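Putative (Helicobacter pylori J99, PDB 4R7K) is of unknown function but belongs to the SRPBCC superfamily, whose helix-grip domains often bind hydrophobic ligands, so it may bind a small molecule. Local coordinates at residues Val137-Leu142 against Ile153-Ser158; Thr27-Arg32 against Ile118-Trp123; Asn44-Glu49 against Asn173-Gly178; Lys53-Asn58 against Asp149-Leu154. All coordinates share one frame; numbering follows the deposited sequence.

Interaction 1. Residues Val137-Leu142 against Ile153-Ser158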
loop_
_atom_site.group_PDB
_atom_site.type_symbol
_atom_site.label_atom_id
_atom_site.label_comp_id
_atom_site.label_asym_id
_atom_site.label_seq_id
_atom_site.Cartn_x
_atom_site.Cartn_y
_atom_site.Cartn_z
ATOM N N VAL A 137 -20.303 1.256 10.850
ATOM C CA VAL A 137 -19.026 1.120 11.563
ATOM C C VAL A 137 -19.014 1.839 12.931
ATOM O O VAL A 137 -19.865 2.694 13.200
ATOM C CB VAL A 137 -17.857 1.664 10.706
ATOM C CG1 VAL A 137 -17.946 1.104 9.279
ATOM C CG2 VAL A 137 -17.825 3.206 10.642
ATOM N N TYR A 138 -18.047 1.478 13.767
ATOM C CA TYR A 138 -17.799 2.141 15.055
ATOM C C TYR A 138 -16.309 2.413 15.055
ATOM O O TYR A 138 -15.500 1.475 15.050
ATOM C CB TYR A 138 -18.213 1.256 16.207
ATOM C CG TYR A 138 -18.156 1.911 17.578
ATOM C CD1 TYR A 138 -19.252 2.600 18.096
ATOM C CD2 TYR A 138 -17.045 1.779 18.388
ATOM C CE1 TYR A 138 -19.202 3.178 19.362
ATOM C CE2 TYR A 138 -16.990 2.381 19.646
ATOM C CZ TYR A 138 -18.066 3.062 20.130
ATOM O OH TYR A 138 -17.989 3.626 21.398
ATOM N N HIS A 139 -15.929 3.681 14.986
ATOM C CA HIS A 139 -14.526 4.066 14.879
ATOM C C HIS A 139 -14.103 4.753 16.174
ATOM O O HIS A 139 -14.609 5.799 16.524
ATOM C CB HIS A 139 -14.411 5.035 13.738
ATOM C CG HIS A 139 -13.015 5.428 13.398
ATOM N ND1 HIS A 139 -12.705 6.084 12.228
ATOM C CD2 HIS A 139 -11.834 5.155 14.001
ATOM C CE1 HIS A 139 -11.402 6.294 12.180
ATOM N NE2 HIS A 139 -10.852 5.742 13.244
ATOM N N ALA A 140 -13.171 4.135 16.882
ATOM C CA ALA A 140 -12.781 4.604 18.196
ATOM C C ALA A 140 -11.342 5.060 18.190
ATOM O O ALA A 140 -10.484 4.568 17.394
ATOM C CB ALA A 140 -12.970 3.502 19.215
ATOM N N TRP A 141 -11.077 5.975 19.099
ATOM C CA TRP A 141 -9.788 6.573 19.238
ATOM C C TRP A 141 -9.426 6.663 20.691
ATOM O O TRP A 141 -10.294 6.941 21.565
ATOM C CB TRP A 141 -9.795 8.012 18.677
ATOM C CG TRP A 141 -10.076 8.192 17.222
ATOM C CD1 TRP A 141 -11.302 8.154 16.615
ATOM C CD2 TRP A 141 -9.130 8.516 16.191
ATOM N NE1 TRP A 141 -11.168 8.421 15.268
ATOM C CE2 TRP A 141 -9.849 8.644 14.984
ATOM C CE3 TRP A 141 -7.739 8.735 16.174
ATOM C CZ2 TRP A 141 -9.223 8.922 13.771
ATOM C CZ3 TRP A 141 -7.115 8.993 14.956
ATOM C CH2 TRP A 141 -7.856 9.118 13.785
ATOM N N LEU A 142 -8.132 6.494 20.952
ATOM C CA LEU A 142 -7.569 6.653 22.276
ATOM C C LEU A 142 -6.251 7.379 22.126
ATOM O O LEU A 142 -5.311 6.855 21.508
ATOM C CB LEU A 142 -7.366 5.295 22.945
ATOM C CG LEU A 142 -7.148 5.334 24.471
ATOM C CD1 LEU A 142 -7.414 3.938 25.044
ATOM C CD2 LEU A 142 -5.731 5.801 24.765
ATOM N N ILE A 153 -1.264 7.351 20.006
ATOM C CA ILE A 153 -2.515 7.501 19.297
ATOM C C ILE A 153 -2.929 6.121 18.778
ATOM O O ILE A 153 -2.273 5.548 17.902
ATOM C CB ILE A 153 -2.440 8.503 18.110
ATOM C CG1 ILE A 153 -1.803 9.806 18.535
ATOM C CG2 ILE A 153 -3.844 8.746 17.569
ATOM C CD1 ILE A 153 -1.480 10.770 17.405
ATOM N N LEU A 154 -4.018 5.604 19.320
ATOM C CA LEU A 154 -4.544 4.312 18.945
ATOM C C LEU A 154 -5.865 4.543 18.302
ATOM O O LEU A 154 -6.729 5.217 18.900
ATOM C CB LEU A 154 -4.772 3.438 20.178
ATOM C CG LEU A 154 -5.480 2.068 19.975
ATOM C CD1 LEU A 154 -4.612 1.077 19.242
ATOM C CD2 LEU A 154 -5.871 1.469 21.315
ATOM N N THR A 155 -6.045 4.008 17.087
ATOM C CA THR A 155 -7.322 4.064 16.457
ATOM C C THR A 155 -7.738 2.660 15.933
ATOM O O THR A 155 -6.960 1.933 15.281
ATOM C CB THR A 155 -7.413 5.157 15.387
ATOM O OG1 THR A 155 -8.789 5.341 15.038
ATOM C CG2 THR A 155 -6.612 4.794 14.148
ATOM N N GLN A 156 -8.972 2.301 16.227
ATOM C CA GLN A 156 -9.514 0.993 15.889
ATOM C C GLN A 156 -10.906 1.141 15.400
ATOM O O GLN A 156 -11.660 1.965 15.912
ATOM C CB GLN A 156 -9.483 0.053 17.099
ATOM C CG GLN A 156 -8.110 -0.183 17.663
ATOM C CD GLN A 156 -8.077 -1.158 18.826
ATOM O OE1 GLN A 156 -8.958 -1.185 19.693
ATOM N NE2 GLN A 156 -7.047 -1.967 18.847
ATOM N N GLU A 157 -11.260 0.371 14.365
ATOM C CA GLU A 157 -12.591 0.434 13.797
ATOM C C GLU A 157 -13.128 -0.990 13.606
ATOM O O GLU A 157 -12.410 -1.896 13.120
ATOM C CB GLU A 157 -12.591 1.146 12.424
ATOM C CG GLU A 157 -13.964 1.262 11.782
ATOM C CD GLU A 157 -14.015 2.224 10.576
ATOM O OE1 GLU A 157 -14.673 1.872 9.586
ATOM O OE2 GLU A 157 -13.387 3.313 10.591
ATOM N N SER A 158 -14.401 -1.134 13.941
ATOM C CA SER A 158 -15.151 -2.376 13.810
ATOM C C SER A 158 -16.269 -2.068 12.817
ATOM O O SER A 158 -16.966 -1.045 12.958
ATOM C CB SER A 158 -15.709 -2.752 15.199
ATOM O OG SER A 158 -16.472 -3.955 15.167
#
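H139 and W141 meet T155 across the antiparallel beta hairpin of strands 136-146 and 150-160. The hairpin occupies two inner positions of the sheet, consistent with the helix-grip fold of SRPBCC proteins. Its backbone is fully laddered here. The pairs Y138-S158, A140-Q156 and L142-L154 each exchange two N-H to C=O bonds, for example A140 N to Q156 O at 2.8 Å. The other edges are also used: the backbones of H139 and W141 bond to those of W123 and L121, and the backbones of I153 and T155 to those of V50 and N48.

T155 OG1 is gripped twice: it accepts from H139 NE2 at 2.8 Å and donates to A140 O at 3.0 Å. The first bond lies in the imidazole plane but is bent, with an angle of 136° at the hydrogen. A140 O has a second donor in Q156 N (3.0 Å), which reaches A140 O from the opposite face of the carbonyl plane to T155 OG1.

E157 OE2 sits over a face of the H139 ring, 3.3 Å from H139 ND1. The angle there is too poor for a hydrogen bond. E157 OE1 is instead satisfied by Q159 and lies 3.4 Å from V137 CG1. On the other side of the sheet, Q156 NE2 bonds to S47 OG and S158 OG to W37 O.

The first torsion of T155 (chi1 -167°) turns OG1 over the centre of the W141 ring system. T155 CB lies 3.8 Å from the centroid of the W141 six-membered ring, 18° off its normal, as a CH-pi contact.

Interaction 2. Residues Thr27-Arg32 against Ile118-Trp123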
loop_
_atom_site.group_PDB
_atom_site.type_symbol
_atom_site.label_atom_id
_atom_site.label_comp_id
_atom_site.label_asym_id
_atom_site.label_seq_id
_atom_site.Cartn_x
_atom_site.Cartn_y
_atom_site.Cartn_z
ATOM N N THR A 27 0.191 -3.940 31.269
ATOM C CA THR A 27 -0.974 -3.559 30.499
ATOM C C THR A 27 -0.924 -2.116 30.014
ATOM O O THR A 27 -0.131 -1.296 30.509
ATOM C CB THR A 27 -2.270 -3.702 31.356
ATOM O OG1 THR A 27 -2.181 -2.836 32.505
ATOM C CG2 THR A 27 -2.482 -5.146 31.842
HETATM N N MSE A 28 -1.808 -1.798 29.087
HETATM C CA MSE A 28 -1.926 -0.444 28.575
HETATM C C MSE A 28 -3.379 -0.145 28.494
HETATM O O MSE A 28 -4.192 -1.054 28.519
HETATM C CB MSE A 28 -1.250 -0.394 27.220
HETATM C CG MSE A 28 0.244 -0.214 27.466
HETATM SE SE MSE A 28 1.201 0.020 25.763
HETATM C CE MSE A 28 0.862 1.947 25.599
ATOM N N ASN A 29 -3.739 1.133 28.460
ATOM C CA ASN A 29 -5.166 1.518 28.313
ATOM C C ASN A 29 -5.743 1.021 26.976
ATOM O O ASN A 29 -5.018 0.938 25.999
ATOM C CB ASN A 29 -5.362 3.021 28.471
ATOM C CG ASN A 29 -5.246 3.465 29.930
ATOM O OD1 ASN A 29 -5.868 2.924 30.793
ATOM N ND2 ASN A 29 -4.440 4.451 30.180
ATOM N N ALA A 30 -6.996 0.598 26.994
ATOM C CA ALA A 30 -7.663 0.034 25.826
ATOM C C ALA A 30 -9.027 0.635 25.610
ATOM O O ALA A 30 -9.658 1.139 26.538
ATOM C CB ALA A 30 -7.809 -1.480 25.961
ATOM N N ILE A 31 -9.486 0.533 24.362
ATOM C CA ILE A 31 -10.775 1.036 23.938
ATOM C C ILE A 31 -11.934 0.283 24.564
ATOM O O ILE A 31 -11.879 -0.940 24.690
ATOM C CB ILE A 31 -10.874 0.966 22.405
ATOM C CG1 ILE A 31 -10.008 2.099 21.855
ATOM C CG2 ILE A 31 -12.332 1.163 21.957
ATOM C CD1 ILE A 31 -9.728 2.064 20.386
ATOM N N ARG A 32 -12.959 1.022 24.997
ATOM C CA ARG A 32 -14.175 0.405 25.574
ATOM C C ARG A 32 -15.180 0.217 24.427
ATOM O O ARG A 32 -15.652 1.190 23.862
ATOM C CB ARG A 32 -14.783 1.275 26.654
ATOM C CG ARG A 32 -13.836 1.637 27.782
ATOM C CD ARG A 32 -14.542 2.411 28.899
ATOM N NE ARG A 32 -13.617 2.649 30.010
ATOM C CZ ARG A 32 -13.220 3.836 30.466
ATOM N NH1 ARG A 32 -13.732 4.982 29.990
ATOM N NH2 ARG A 32 -12.353 3.875 31.480
ATOM N N ILE A 118 -5.604 11.724 28.852
ATOM C CA ILE A 118 -6.186 10.706 28.003
ATOM C C ILE A 118 -7.520 11.150 27.418
ATOM O O ILE A 118 -8.373 11.766 28.101
ATOM C CB ILE A 118 -6.335 9.368 28.755
ATOM C CG1 ILE A 118 -7.000 8.343 27.842
ATOM C CG2 ILE A 118 -7.092 9.582 30.049
ATOM C CD1 ILE A 118 -7.020 6.905 28.345
ATOM N N LEU A 119 -7.666 10.879 26.124
ATOM C CA LEU A 119 -8.877 11.135 25.403
ATOM C C LEU A 119 -9.412 9.820 24.891
ATOM O O LEU A 119 -8.687 9.032 24.292
ATOM C CB LEU A 119 -8.631 12.028 24.168
ATOM C CG LEU A 119 -9.817 12.108 23.187
ATOM C CD1 LEU A 119 -10.978 12.808 23.849
ATOM C CD2 LEU A 119 -9.460 12.836 21.885
ATOM N N ARG A 120 -10.697 9.612 25.088
ATOM C CA ARG A 120 -11.436 8.531 24.471
ATOM C C ARG A 120 -12.533 9.153 23.624
ATOM O O ARG A 120 -13.393 9.904 24.120
ATOM C CB ARG A 120 -12.022 7.618 25.520
ATOM C CG ARG A 120 -10.956 6.809 26.253
ATOM C CD ARG A 120 -11.567 6.171 27.508
ATOM N NE ARG A 120 -10.610 5.355 28.247
ATOM C CZ ARG A 120 -10.331 4.096 27.949
ATOM N NH1 ARG A 120 -10.884 3.522 26.897
ATOM N NH2 ARG A 120 -9.467 3.429 28.672
ATOM N N LEU A 121 -12.519 8.837 22.344
ATOM C CA LEU A 121 -13.472 9.419 21.417
ATOM C C LEU A 121 -13.901 8.353 20.422
ATOM O O LEU A 121 -13.080 7.594 19.941
ATOM C CB LEU A 121 -12.818 10.575 20.653
ATOM C CG LEU A 121 -13.594 11.150 19.449
ATOM C CD1 LEU A 121 -14.790 11.914 19.972
ATOM C CD2 LEU A 121 -12.686 12.104 18.684
ATOM N N ALA A 122 -15.201 8.231 20.187
ATOM C CA ALA A 122 -15.667 7.275 19.192
ATOM C C ALA A 122 -16.950 7.739 18.539
ATOM O O ALA A 122 -17.760 8.428 19.170
ATOM C CB ALA A 122 -15.870 5.895 19.817
ATOM N N TRP A 123 -17.117 7.381 17.269
ATOM C CA TRP A 123 -18.349 7.630 16.547
ATOM C C TRP A 123 -18.823 6.400 15.794
ATOM O O TRP A 123 -18.004 5.539 15.345
ATOM C CB TRP A 123 -18.214 8.781 15.573
ATOM C CG TRP A 123 -17.190 8.620 14.473
ATOM C CD1 TRP A 123 -17.336 7.922 13.312
ATOM C CD2 TRP A 123 -15.913 9.252 14.403
ATOM N NE1 TRP A 123 -16.219 8.037 12.555
ATOM C CE2 TRP A 123 -15.331 8.873 13.188
ATOM C CE3 TRP A 123 -15.204 10.102 15.263
ATOM C CZ2 TRP A 123 -14.037 9.264 12.818
ATOM C CZ3 TRP A 123 -13.929 10.511 14.889
ATOM C CH2 TRP A 123 -13.368 10.109 13.670
HETATM O O HOH W 1 -8.419 3.435 31.251
HETATM O O HOH W 2 -12.845 3.868 24.851
#
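The guanidinium groups of R32 and R120 lie flat on each other. Their centres are 3.9 Å apart and their planes differ by 17°. The two side chains cross at about a right angle, and the stack is offset, with R32 NH1 reaching over R120 NE (3.6 Å) and R120 CD. The pair lies beside acidic residues: R32 NH1 forms a salt bridge with E113, and R120 packs on E111 and E113, which probably makes the stack of like charges tolerable. R32 NE bonds to T26 of the second subunit.

R120 is fixed by its edge. R120 NH1 donates to A30 O at 2.7 Å, with the oxygen close to the guanidinium plane. R120 NH2 adds a weak bond to A30 O at 3.1 Å. The R120 chain is extended from CG to NE, which carries its head away from the strand to this carbonyl. Two waters complete the hold. One water accepts a hydrogen bond from R120 NH2 at 2.8 Å and donates one to N29 OD1. The other water accepts from R120 NH1 at 2.9 Å and from R32 N. Stack, carbonyl and waters together should restrict rotation of the R120 head.

N29 crosses I118 at a slant, with N29 ND2 4.0 Å from I118 CD1. That ND2 bonds to E144.

Strand 118-126 lies between strands 103-114 and 136-146, and segment 27-32 runs over its I118, R120 and A122 face. I31 rests on A140, L154 and Q156. Helix 57-65 packs on L119 and L121 on the opposite face. T27, M28 and N29 join an antiparallel ladder with a strand of the second subunit.

Interaction 3. Residues Asn44-Glu49 against Asn173-Gly178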
loop_
_atom_site.group_PDB
_atom_site.type_symbol
_atom_site.label_atom_id
_atom_site.label_comp_id
_atom_site.label_asym_id
_atom_site.label_seq_id
_atom_site.Cartn_x
_atom_site.Cartn_y
_atom_site.Cartn_z
ATOM N N ASN A 44 -15.334 -6.851 10.016
ATOM C CA ASN A 44 -13.987 -6.375 9.783
ATOM C C ASN A 44 -13.531 -5.600 11.019
ATOM O O ASN A 44 -14.347 -4.923 11.682
ATOM C CB ASN A 44 -13.940 -5.505 8.535
ATOM C CG ASN A 44 -12.525 -5.203 8.057
ATOM O OD1 ASN A 44 -11.589 -5.987 8.254
ATOM N ND2 ASN A 44 -12.374 -4.072 7.376
ATOM N N PHE A 45 -12.231 -5.713 11.309
ATOM C CA PHE A 45 -11.587 -5.065 12.409
ATOM C C PHE A 45 -10.261 -4.520 11.916
ATOM O O PHE A 45 -9.477 -5.217 11.262
ATOM C CB PHE A 45 -11.409 -6.033 13.574
ATOM C CG PHE A 45 -10.563 -5.486 14.692
ATOM C CD1 PHE A 45 -10.997 -4.389 15.429
ATOM C CD2 PHE A 45 -9.332 -6.041 14.980
ATOM C CE1 PHE A 45 -10.235 -3.884 16.462
ATOM C CE2 PHE A 45 -8.537 -5.504 15.992
ATOM C CZ PHE A 45 -9.003 -4.445 16.743
ATOM N N VAL A 46 -10.030 -3.247 12.203
ATOM C CA VAL A 46 -8.815 -2.565 11.782
ATOM C C VAL A 46 -8.166 -1.939 13.014
ATOM O O VAL A 46 -8.877 -1.370 13.836
ATOM C CB VAL A 46 -9.182 -1.431 10.819
ATOM C CG1 VAL A 46 -7.941 -0.849 10.183
ATOM C CG2 VAL A 46 -10.155 -1.937 9.760
ATOM N N SER A 47 -6.840 -2.070 13.150
ATOM C CA SER A 47 -6.109 -1.459 14.258
ATOM C C SER A 47 -4.829 -0.797 13.764
ATOM O O SER A 47 -4.033 -1.411 13.031
ATOM C CB SER A 47 -5.792 -2.542 15.321
ATOM O OG SER A 47 -5.141 -1.985 16.450
ATOM N N ASN A 48 -4.658 0.465 14.154
ATOM C CA ASN A 48 -3.482 1.231 13.873
ATOM C C ASN A 48 -3.032 1.973 15.144
ATOM O O ASN A 48 -3.867 2.403 15.957
ATOM C CB ASN A 48 -3.769 2.257 12.771
ATOM C CG ASN A 48 -4.161 1.615 11.458
ATOM O OD1 ASN A 48 -5.306 1.245 11.248
ATOM N ND2 ASN A 48 -3.222 1.516 10.563
ATOM N N GLU A 49 -1.728 2.206 15.279
ATOM C CA GLU A 49 -1.188 2.856 16.419
ATOM C C GLU A 49 0.192 3.482 16.133
ATOM O O GLU A 49 1.026 2.896 15.431
ATOM C CB GLU A 49 -1.014 1.824 17.524
ATOM C CG GLU A 49 -0.527 2.341 18.819
ATOM C CD GLU A 49 -0.189 1.229 19.813
ATOM O OE1 GLU A 49 -0.104 0.038 19.412
ATOM O OE2 GLU A 49 -0.024 1.544 21.014
ATOM N N ASN A 173 -4.688 -4.089 2.264
ATOM C CA ASN A 173 -5.746 -3.736 3.185
ATOM C C ASN A 173 -5.982 -2.233 3.140
ATOM O O ASN A 173 -5.213 -1.457 3.689
ATOM C CB ASN A 173 -5.396 -4.255 4.572
ATOM C CG ASN A 173 -6.501 -4.064 5.563
ATOM O OD1 ASN A 173 -7.256 -3.084 5.500
ATOM N ND2 ASN A 173 -6.621 -5.020 6.496
ATOM N N ALA A 174 -7.052 -1.839 2.457
ATOM C CA ALA A 174 -7.381 -0.428 2.237
ATOM C C ALA A 174 -7.574 0.376 3.521
ATOM O O ALA A 174 -6.995 1.463 3.668
ATOM C CB ALA A 174 -8.600 -0.300 1.342
HETATM N N MSE A 175 -8.373 -0.165 4.426
HETATM C CA MSE A 175 -8.646 0.451 5.703
HETATM C C MSE A 175 -7.393 0.625 6.534
HETATM O O MSE A 175 -7.182 1.679 7.152
HETATM C CB MSE A 175 -9.611 -0.421 6.495
HETATM C CG MSE A 175 -11.008 -0.543 5.905
HETATM SE SE MSE A 175 -11.857 1.218 5.659
HETATM C CE MSE A 175 -11.759 1.751 7.565
ATOM N N LEU A 176 -6.565 -0.422 6.611
ATOM C CA LEU A 176 -5.312 -0.341 7.374
ATOM C C LEU A 176 -4.377 0.808 6.909
ATOM O O LEU A 176 -3.833 1.568 7.711
ATOM C CB LEU A 176 -4.562 -1.674 7.251
ATOM C CG LEU A 176 -3.258 -1.822 8.029
ATOM C CD1 LEU A 176 -3.598 -1.998 9.495
ATOM C CD2 LEU A 176 -2.413 -2.986 7.564
ATOM N N ASN A 177 -4.220 0.918 5.597
ATOM C CA ASN A 177 -3.350 1.894 5.019
ATOM C C ASN A 177 -3.949 3.292 5.098
ATOM O O ASN A 177 -3.208 4.232 5.330
ATOM C CB ASN A 177 -2.991 1.475 3.585
ATOM C CG ASN A 177 -1.999 0.308 3.570
ATOM O OD1 ASN A 177 -2.332 -0.806 3.173
ATOM N ND2 ASN A 177 -0.833 0.538 4.129
ATOM N N GLY A 178 -5.267 3.415 4.923
ATOM C CA GLY A 178 -5.950 4.700 5.054
ATOM C C GLY A 178 -5.851 5.227 6.484
ATOM O O GLY A 178 -5.541 6.386 6.712
HETATM O O HOH W 3 -10.019 -3.676 5.559
HETATM O O HOH W 4 -8.929 -5.288 8.440
#
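N48 reaches from strand 44-53 to L176 on the first turns of helix 174-190. Its CB points toward the helix, and chi1 (-62°) sets CG beside the backbone N. N48 CG lies 4.2 Å from L176 CD1. N48 OD1 lies beside the same methyl, and N48 ND2 is nearer to it still. At the tip, N48 ND2 donates to L176 O at 2.9 Å. The bond lies in the carbonyl plane, on a lone pair, but is tilted from the N48 amide plane. ND2 has a second acceptor in Q180 OE1, one turn further along the helix. The amide is thus held by two groups of one helix.

V46 lies between N48 and N44 on this face. It has two conformers; in the one described, V46 CG2 packs on CB of selenomethionine M175 at 3.6 Å, and V46 CG1 lies 3.9 Å from L176 N. L176 CD1 also covers S47 O at 3.6 Å.

N173 is the N-cap of the helix. N173 OD1 accepts from L176 N at 3.0 Å. A water accepts from N44 ND2 at 3.0 Å and also bonds to N173 OD1, tying the cap to the strand. N44 ND2 is bonded to Q159 as well.

The short strand 44-49 and the helix turn 174-178 run in the same general direction, 23° apart. A long C-terminal helix lying against an antiparallel sheet is the hallmark of the helix-grip fold of the SRPBCC superfamily.

Interaction 4. Residues Lys53-Asn58 against Asp149-Leu154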
loop_
_atom_site.group_PDB
_atom_site.type_symbol
_atom_site.label_atom_id
_atom_site.label_comp_id
_atom_site.label_asym_id
_atom_site.label_seq_id
_atom_site.Cartn_x
_atom_site.Cartn_y
_atom_site.Cartn_z
ATOM N N LYS A 53 7.503 10.735 20.218
ATOM C CA LYS A 53 8.232 11.498 21.234
ATOM C C LYS A 53 8.120 12.980 20.952
ATOM O O LYS A 53 8.185 13.385 19.814
ATOM C CB LYS A 53 9.710 11.071 21.181
ATOM C CG LYS A 53 10.683 11.718 22.175
ATOM C CD LYS A 53 10.682 11.035 23.515
ATOM C CE LYS A 53 11.909 11.450 24.325
ATOM N NZ LYS A 53 11.894 10.820 25.668
ATOM N N GLY A 54 7.919 13.783 22.000
ATOM C CA GLY A 54 7.899 15.256 21.872
ATOM C C GLY A 54 6.639 15.854 21.268
ATOM O O GLY A 54 6.595 17.031 20.963
ATOM N N LEU A 55 5.633 15.023 21.062
ATOM C CA LEU A 55 4.348 15.452 20.502
ATOM C C LEU A 55 3.478 15.975 21.651
ATOM O O LEU A 55 3.456 15.369 22.718
ATOM C CB LEU A 55 3.671 14.240 19.870
ATOM C CG LEU A 55 2.462 14.453 18.988
ATOM C CD1 LEU A 55 2.796 15.456 17.892
ATOM C CD2 LEU A 55 2.025 13.109 18.408
ATOM N N ASP A 56 2.768 17.084 21.438
ATOM C CA ASP A 56 1.928 17.648 22.482
ATOM C C ASP A 56 0.518 17.022 22.502
ATOM O O ASP A 56 -0.216 17.062 21.510
ATOM C CB ASP A 56 1.797 19.173 22.326
ATOM C CG ASP A 56 1.075 19.775 23.489
ATOM O OD1 ASP A 56 1.643 19.731 24.595
ATOM O OD2 ASP A 56 -0.075 20.209 23.328
ATOM N N PHE A 57 0.150 16.447 23.639
ATOM C CA PHE A 57 -1.167 15.837 23.811
ATOM C C PHE A 57 -2.290 16.788 23.431
ATOM O O PHE A 57 -3.134 16.447 22.633
ATOM C CB PHE A 57 -1.349 15.362 25.252
ATOM C CG PHE A 57 -2.738 14.867 25.585
ATOM C CD1 PHE A 57 -3.112 13.560 25.299
ATOM C CD2 PHE A 57 -3.633 15.676 26.269
ATOM C CE1 PHE A 57 -4.370 13.097 25.635
ATOM C CE2 PHE A 57 -4.904 15.223 26.597
ATOM C CZ PHE A 57 -5.274 13.931 26.290
ATOM N N ASN A 58 -2.301 17.973 24.029
ATOM C CA ASN A 58 -3.380 18.942 23.768
ATOM C C ASN A 58 -3.563 19.260 22.296
ATOM O O ASN A 58 -4.688 19.348 21.804
ATOM C CB ASN A 58 -3.176 20.200 24.614
ATOM C CG ASN A 58 -3.680 20.009 26.039
ATOM O OD1 ASN A 58 -4.677 19.294 26.272
ATOM N ND2 ASN A 58 -3.028 20.643 26.986
ATOM N N ASP A 149 7.630 12.138 27.879
ATOM C CA ASP A 149 7.263 12.999 26.765
ATOM C C ASP A 149 6.870 12.339 25.440
ATOM O O ASP A 149 7.210 12.840 24.378
ATOM C CB ASP A 149 8.453 13.963 26.545
ATOM C CG ASP A 149 8.125 15.131 25.643
ATOM O OD1 ASP A 149 6.959 15.595 25.640
ATOM O OD2 ASP A 149 9.067 15.616 24.972
ATOM N N ARG A 150 6.109 11.249 25.508
ATOM C CA ARG A 150 5.643 10.554 24.324
ATOM C C ARG A 150 4.123 10.565 24.329
ATOM O O ARG A 150 3.504 10.588 25.387
ATOM C CB ARG A 150 6.121 9.091 24.320
ATOM C CG ARG A 150 7.627 8.874 24.285
ATOM C CD ARG A 150 7.909 7.377 24.381
ATOM N NE ARG A 150 7.478 6.846 25.660
ATOM C CZ ARG A 150 6.984 5.623 25.839
ATOM N NH1 ARG A 150 6.821 4.807 24.819
ATOM N NH2 ARG A 150 6.600 5.235 27.046
ATOM N N VAL A 151 3.523 10.567 23.149
ATOM C CA VAL A 151 2.077 10.500 23.030
ATOM C C VAL A 151 1.740 9.303 22.166
ATOM O O VAL A 151 2.390 9.071 21.130
ATOM C CB VAL A 151 1.505 11.787 22.412
ATOM C CG1 VAL A 151 0.077 11.610 21.971
ATOM C CG2 VAL A 151 1.652 12.958 23.380
ATOM N N ARG A 152 0.770 8.520 22.637
ATOM C CA ARG A 152 0.222 7.394 21.914
ATOM C C ARG A 152 -1.107 7.740 21.272
ATOM O O ARG A 152 -1.959 8.386 21.896
ATOM C CB ARG A 152 -0.003 6.234 22.870
ATOM C CG ARG A 152 -0.683 5.003 22.265
ATOM C CD ARG A 152 -0.925 3.996 23.384
ATOM N NE ARG A 152 -1.440 2.687 22.930
ATOM C CZ ARG A 152 -2.299 1.936 23.606
ATOM N NH1 ARG A 152 -2.818 2.368 24.738
ATOM N NH2 ARG A 152 -2.666 0.753 23.123
ATOM N N ILE A 153 -1.264 7.351 20.006
ATOM C CA ILE A 153 -2.515 7.501 19.297
ATOM C C ILE A 153 -2.929 6.121 18.778
ATOM O O ILE A 153 -2.273 5.548 17.902
ATOM C CB ILE A 153 -2.440 8.503 18.110
ATOM C CG1 ILE A 153 -1.803 9.806 18.535
ATOM C CG2 ILE A 153 -3.844 8.746 17.569
ATOM C CD1 ILE A 153 -1.480 10.770 17.405
ATOM N N LEU A 154 -4.018 5.604 19.320
ATOM C CA LEU A 154 -4.544 4.312 18.945
ATOM C C LEU A 154 -5.865 4.543 18.302
ATOM O O LEU A 154 -6.729 5.217 18.900
ATOM C CB LEU A 154 -4.772 3.438 20.178
ATOM C CG LEU A 154 -5.480 2.068 19.975
ATOM C CD1 LEU A 154 -4.612 1.077 19.242
ATOM C CD2 LEU A 154 -5.871 1.469 21.315
#
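G54 N donates to D149 O at 2.7 Å, a short and nearly straight bond with an angle of 167° at the hydrogen. D149 O also lies 3.6 Å from K53 CA in a CA-H...O contact. D149 OD2 approaches G54 CA to 3.3 Å. G54 has a positive phi (76°), and the chain turns there from the end of the strand toward helix 57-65.

K53 and R150 form a non-hydrogen-bonded antiparallel pair. Their aliphatic parts cross at a slant, with K53 CD 3.8 Å from R150 CG. Bends at K53 chi2 and R150 chi3 turn the two heads to other partners. K53 NZ bonds to N148 O and forms a salt bridge with E41 of the second subunit. R150 NE bonds to D147 O, and R150 NH1 to P39 O of the second subunit.

V151 carries the apolar part. V151 CG2, anti to the carbonyl carbon, presses on L55 O at 3.1 Å, a tight contact, and lies 3.8 Å from F57 N. V151 CB meets L55 CB at 4.1 Å, and L55 CD2 reaches I153 CD1 at 4.3 Å.

D56 is the N-cap of the following helix, with OD2 accepting from K59 N. This is a strand-to-helix connection held against the neighbouring strand. It fits the helix-grip fold, where the first strand leads into short helices before the rest of the sheet.

All four contacts reach one antiparallel sheet. Interaction 1 is its middle, and its centre lies about 8 Å from that of interaction 2 and about 10 Å from that of interaction 3. Strand 150-160 bonds to strand 44-53 through E157 O and V46 N (2.9 Å), while W141 N and L121 O (2.7 Å) join strands 136-146 and 118-126. Interaction 4 shares I153 and L154 with interaction 1, their centres about 17 Å apart. R152 connects the rest: R152 NE pairs with E49 OE2 of interaction 3's strand at 2.6 Å, and R152 NH1 with N29 O of interaction 2 at 2.9 Å. All four reach the second subunit, interaction 1 through Q156 alone.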